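Local coordinates for putative nisin-resistance protein (Streptococcus agalactiae 515, PDB 4Y68), which is a putative nisin-resistance lipoprotein of the S41 peptidase family and probably cleaves the lantibiotic nisin, at residues A[151-165]-A[216-230]. Numbering follows the deposited sequence.
Sequences KGLILDLSNNTGGNM and VPIAIITNHKTASSA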
loop_
_atom_site.group_PDB
_atom_site.type_symbol
_atom_site.label_atom_id
_atom_site.label_comp_id
_atom_site.label_asym_id
_atom_site.label_seq_id
_atom_site.Cartn_x
_atom_site.Cartn_y
_atom_site.Cartn_z
ATOM N N LYS A 151 6.913 27.376 -0.950
ATOM C CA LYS A 151 5.839 27.728 -1.875
ATOM C C LYS A 151 5.512 26.561 -2.821
ATOM O O LYS A 151 4.567 26.622 -3.613
ATOM C CB LYS A 151 6.228 28.954 -2.700
ATOM C CG LYS A 151 6.332 30.266 -1.925
ATOM C CD LYS A 151 6.869 31.371 -2.852
ATOM C CE LYS A 151 6.994 32.735 -2.159
ATOM N NZ LYS A 151 7.756 33.725 -3.012
ATOM N N GLY A 152 6.325 25.510 -2.759
ATOM C CA GLY A 152 6.140 24.358 -3.614
ATOM C C GLY A 152 6.796 23.131 -3.017
ATOM O O GLY A 152 7.754 23.255 -2.261
ATOM N N LEU A 153 6.288 21.950 -3.367
ATOM C CA LEU A 153 6.791 20.689 -2.808
ATOM C C LEU A 153 7.156 19.662 -3.888
ATOM O O LEU A 153 6.545 19.601 -4.951
ATOM C CB LEU A 153 5.752 20.101 -1.859
ATOM C CG LEU A 153 5.467 20.951 -0.613
ATOM C CD1 LEU A 153 4.187 20.528 0.121
ATOM C CD2 LEU A 153 6.652 20.890 0.331
ATOM N N ILE A 154 8.184 18.871 -3.626
ATOM C CA ILE A 154 8.425 17.688 -4.434
ATOM C C ILE A 154 8.283 16.497 -3.513
ATOM O O ILE A 154 8.957 16.414 -2.493
ATOM C CB ILE A 154 9.811 17.665 -5.093
ATOM C CG1 ILE A 154 10.033 18.940 -5.891
ATOM C CG2 ILE A 154 9.943 16.432 -5.994
ATOM C CD1 ILE A 154 11.298 18.932 -6.709
ATOM N N LEU A 155 7.369 15.600 -3.865
ATOM C CA LEU A 155 7.084 14.415 -3.080
ATOM C C LEU A 155 7.659 13.256 -3.836
ATOM O O LEU A 155 7.211 12.964 -4.925
ATOM C CB LEU A 155 5.592 14.222 -2.891
ATOM C CG LEU A 155 4.806 15.348 -2.228
ATOM C CD1 LEU A 155 3.354 14.923 -2.098
ATOM C CD2 LEU A 155 5.403 15.691 -0.872
ATOM N N ASP A 156 8.646 12.588 -3.257
ATOM C CA ASP A 156 9.390 11.560 -3.966
ATOM C C ASP A 156 9.029 10.175 -3.437
ATOM O O ASP A 156 9.361 9.823 -2.293
ATOM C CB ASP A 156 10.896 11.820 -3.848
ATOM C CG ASP A 156 11.728 10.809 -4.617
ATOM O OD1 ASP A 156 11.164 10.059 -5.469
ATOM O OD2 ASP A 156 12.952 10.775 -4.369
ATOM N N LEU A 157 8.340 9.413 -4.292
ATOM C CA LEU A 157 7.876 8.065 -3.986
ATOM C C LEU A 157 8.696 7.004 -4.708
ATOM O O LEU A 157 8.313 5.835 -4.694
ATOM C CB LEU A 157 6.384 7.904 -4.362
ATOM C CG LEU A 157 5.360 8.800 -3.627
ATOM C CD1 LEU A 157 4.031 8.859 -4.358
ATOM C CD2 LEU A 157 5.146 8.390 -2.176
ATOM N N SER A 158 9.786 7.410 -5.367
ATOM C CA SER A 158 10.728 6.435 -5.963
ATOM C C SER A 158 11.078 5.337 -4.978
ATOM O O SER A 158 11.340 5.614 -3.811
ATOM C CB SER A 158 12.034 7.105 -6.415
ATOM O OG SER A 158 11.805 8.165 -7.327
ATOM N N ASN A 159 11.084 4.093 -5.431
ATOM C CA ASN A 159 11.562 2.999 -4.601
ATOM C C ASN A 159 10.735 2.735 -3.358
ATOM O O ASN A 159 11.146 1.938 -2.523
ATOM C CB ASN A 159 13.018 3.246 -4.166
ATOM C CG ASN A 159 13.957 3.433 -5.357
ATOM O OD1 ASN A 159 13.720 2.874 -6.423
ATOM N ND2 ASN A 159 15.015 4.242 -5.179
ATOM N N ASN A 160 9.603 3.415 -3.200
ATOM C CA ASN A 160 8.712 3.103 -2.077
ATOM C C ASN A 160 7.808 1.960 -2.516
ATOM O O ASN A 160 6.944 2.150 -3.366
ATOM C CB ASN A 160 7.906 4.338 -1.653
ATOM C CG ASN A 160 6.937 4.068 -0.512
ATOM O OD1 ASN A 160 6.579 2.921 -0.216
ATOM N ND2 ASN A 160 6.475 5.142 0.120
ATOM N N THR A 161 8.029 0.772 -1.957
ATOM C CA THR A 161 7.290 -0.432 -2.380
ATOM C C THR A 161 6.096 -0.727 -1.471
ATOM O O THR A 161 5.516 -1.825 -1.508
ATOM C CB THR A 161 8.196 -1.681 -2.401
ATOM O OG1 THR A 161 8.563 -2.003 -1.058
ATOM C CG2 THR A 161 9.493 -1.427 -3.229
ATOM N N GLY A 162 5.731 0.244 -0.649
ATOM C CA GLY A 162 4.515 0.119 0.126
ATOM C C GLY A 162 4.740 -0.119 1.594
ATOM O O GLY A 162 5.705 0.369 2.186
ATOM N N GLY A 163 3.835 -0.886 2.182
ATOM C CA GLY A 163 3.806 -1.097 3.616
ATOM C C GLY A 163 2.517 -0.557 4.204
ATOM O O GLY A 163 1.448 -0.669 3.601
ATOM N N ASN A 164 2.629 0.052 5.380
ATOM C CA ASN A 164 1.485 0.558 6.130
ATOM C C ASN A 164 0.957 1.870 5.557
ATOM O O ASN A 164 1.623 2.889 5.653
ATOM C CB ASN A 164 1.905 0.728 7.599
ATOM C CG ASN A 164 0.736 0.911 8.541
ATOM O OD1 ASN A 164 -0.353 1.293 8.136
ATOM N ND2 ASN A 164 0.977 0.658 9.830
ATOM N N MET A 165 -0.222 1.838 4.939
ATOM C CA MET A 165 -0.866 3.046 4.397
ATOM C C MET A 165 -1.041 4.185 5.424
ATOM O O MET A 165 -0.922 5.358 5.086
ATOM C CB MET A 165 -2.241 2.700 3.827
ATOM C CG MET A 165 -2.192 2.101 2.438
ATOM S SD MET A 165 -2.356 3.326 1.162
ATOM C CE MET A 165 -4.056 3.769 1.309
ATOM N N VAL A 216 -0.222 24.376 -2.135
ATOM C CA VAL A 216 0.863 24.828 -2.979
ATOM C C VAL A 216 0.948 23.886 -4.160
ATOM O O VAL A 216 0.465 22.762 -4.091
ATOM C CB VAL A 216 2.219 24.818 -2.241
ATOM C CG1 VAL A 216 2.219 25.776 -1.072
ATOM C CG2 VAL A 216 2.530 23.409 -1.764
ATOM N N PRO A 217 1.579 24.327 -5.243
ATOM C CA PRO A 217 1.906 23.385 -6.314
ATOM C C PRO A 217 2.671 22.202 -5.753
ATOM O O PRO A 217 3.579 22.387 -4.941
ATOM C CB PRO A 217 2.789 24.198 -7.256
ATOM C CG PRO A 217 2.428 25.636 -6.953
ATOM C CD PRO A 217 2.100 25.676 -5.494
ATOM N N ILE A 218 2.298 21.002 -6.172
ATOM C CA ILE A 218 2.953 19.800 -5.698
ATOM C C ILE A 218 3.406 18.972 -6.889
ATOM O O ILE A 218 2.599 18.639 -7.769
ATOM C CB ILE A 218 2.029 18.961 -4.809
ATOM C CG1 ILE A 218 1.760 19.669 -3.477
ATOM C CG2 ILE A 218 2.634 17.573 -4.561
ATOM C CD1 ILE A 218 0.636 19.046 -2.669
ATOM N N ALA A 219 4.696 18.641 -6.921
ATOM C CA ALA A 219 5.196 17.703 -7.912
ATOM C C ALA A 219 5.458 16.346 -7.256
ATOM O O ALA A 219 6.109 16.259 -6.218
ATOM C CB ALA A 219 6.452 18.234 -8.569
ATOM N N ILE A 220 4.945 15.289 -7.863
ATOM C CA ILE A 220 5.124 13.953 -7.320
ATOM C C ILE A 220 5.989 13.098 -8.226
ATOM O O ILE A 220 5.715 12.981 -9.409
ATOM C CB ILE A 220 3.780 13.226 -7.123
ATOM C CG1 ILE A 220 2.856 14.025 -6.214
ATOM C CG2 ILE A 220 4.005 11.881 -6.498
ATOM C CD1 ILE A 220 1.555 13.343 -5.994
ATOM N N ILE A 221 7.012 12.466 -7.666
ATOM C CA ILE A 221 7.900 11.636 -8.477
ATOM C C ILE A 221 7.692 10.152 -8.175
ATOM O O ILE A 221 7.574 9.753 -7.010
ATOM C CB ILE A 221 9.388 12.017 -8.248
ATOM C CG1 ILE A 221 9.608 13.486 -8.585
ATOM C CG2 ILE A 221 10.327 11.108 -9.055
ATOM C CD1 ILE A 221 11.038 13.985 -8.311
ATOM N N THR A 222 7.617 9.347 -9.229
ATOM C CA THR A 222 7.477 7.910 -9.106
ATOM C C THR A 222 8.503 7.235 -10.011
ATOM O O THR A 222 8.945 7.826 -10.993
ATOM C CB THR A 222 6.056 7.446 -9.496
ATOM O OG1 THR A 222 5.826 7.694 -10.888
ATOM C CG2 THR A 222 4.986 8.179 -8.683
ATOM N N ASN A 223 8.883 5.997 -9.703
ATOM C CA ASN A 223 9.675 5.223 -10.651
ATOM C C ASN A 223 9.110 3.812 -10.727
ATOM O O ASN A 223 8.073 3.560 -10.130
ATOM C CB ASN A 223 11.172 5.234 -10.295
ATOM C CG ASN A 223 11.504 4.500 -9.006
ATOM O OD1 ASN A 223 10.623 4.079 -8.271
ATOM N ND2 ASN A 223 12.812 4.355 -8.724
ATOM N N HIS A 224 9.763 2.911 -11.468
ATOM C CA HIS A 224 9.224 1.574 -11.707
ATOM C C HIS A 224 9.030 0.754 -10.425
ATOM O O HIS A 224 8.245 -0.193 -10.401
ATOM C CB HIS A 224 10.133 0.796 -12.673
ATOM C CG HIS A 224 9.961 1.182 -14.111
ATOM N ND1 HIS A 224 8.723 1.393 -14.684
ATOM C CD2 HIS A 224 10.873 1.406 -15.092
ATOM C CE1 HIS A 224 8.879 1.723 -15.956
ATOM N NE2 HIS A 224 10.172 1.737 -16.229
ATOM N N LYS A 225 9.742 1.109 -9.361
ATOM C CA LYS A 225 9.656 0.352 -8.114
ATOM C C LYS A 225 8.516 0.844 -7.212
ATOM O O LYS A 225 8.070 0.125 -6.321
ATOM C CB LYS A 225 10.981 0.412 -7.352
ATOM C CG LYS A 225 12.121 -0.394 -7.982
ATOM C CD LYS A 225 13.174 -0.754 -6.913
ATOM C CE LYS A 225 14.504 -1.214 -7.516
ATOM N NZ LYS A 225 14.339 -2.210 -8.623
ATOM N N THR A 226 8.048 2.062 -7.444
ATOM C CA THR A 226 6.925 2.610 -6.663
ATOM C C THR A 226 5.744 1.658 -6.670
ATOM O O THR A 226 5.157 1.436 -7.719
ATOM C CB THR A 226 6.478 3.973 -7.224
ATOM O OG1 THR A 226 7.591 4.869 -7.192
ATOM C CG2 THR A 226 5.307 4.552 -6.386
ATOM N N ALA A 227 5.366 1.114 -5.520
ATOM C CA ALA A 227 4.367 0.043 -5.529
ATOM C C ALA A 227 3.364 0.066 -4.379
ATOM O O ALA A 227 3.657 0.529 -3.283
ATOM C CB ALA A 227 5.077 -1.331 -5.533
ATOM N N SER A 228 2.185 -0.476 -4.645
ATOM C CA SER A 228 1.291 -0.922 -3.586
ATOM C C SER A 228 0.746 0.268 -2.788
ATOM O O SER A 228 0.142 1.165 -3.374
ATOM C CB SER A 228 2.021 -1.923 -2.682
ATOM O OG SER A 228 1.101 -2.819 -2.074
ATOM N N SER A 229 0.970 0.288 -1.476
ATOM C CA SER A 229 0.525 1.408 -0.641
ATOM C C SER A 229 0.983 2.742 -1.227
ATOM O O SER A 229 0.274 3.756 -1.159
ATOM C CB SER A 229 1.067 1.270 0.783
ATOM O OG SER A 229 0.319 0.357 1.567
ATOM N N ALA A 230 2.189 2.730 -1.777
ATOM C CA ALA A 230 2.777 3.905 -2.385
ATOM C C ALA A 230 1.993 4.280 -3.626
ATOM O O ALA A 230 1.790 5.456 -3.899
ATOM C CB ALA A 230 4.254 3.653 -2.729
#
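The side-chain amides of Asn159 and Asn223 meet with their planes 57° apart. Asn223 ND2 donates in its own amide plane to Asn159 OD1 at 2.9 Å, but reaches that oxygen from above the Asn159 plane. Asn223 OD1 accepts Asn159 N and Lys225 N from opposite faces, so three bonds fix the rotation of this amide. Asn160 turns its amide face to Ala230, whose CB lies 3.5 Å from Asn160 CG. With CG anti to the backbone N (chi1 179°), Asn160 OD1 accepts Gly162 N in the carbonyl plane, an Asx turn. Leu157 O is gripped from both faces, by Asn160 N and by Thr226 OG1 at 2.8 Å. Ser229 OG bonds to Gly163 O from above its carbonyl plane; the 2.5 Å length is short enough to be doubtful.

Upstream, strands 152-156 and 218-222 run parallel. Their backbone bonds include Leu155 N to Ala219 O at 2.7 Å. On one face of the sheet, Leu155 CD1 packs on Ile218 CG2 at 3.7 Å. On the other, Ile154 CG2 meets Ile221 CD1 at 3.5 Å.

Both loops follow the C-terminal ends of these strands, and Ser228 precedes helix 229-235. Ser228 OG bonds to His90 NE2, a serine-histidine pair consistent with an active site in this peptidase. The pair of strands is central in a mixed sheet, flanked by strand 118-122 beside 152-156 and strand 243-247 beside 218-222. Helix 297-308 covers the face of Ile154, Ala219 and Ile221, while Phe234 of helix 229-235 packs on Leu157.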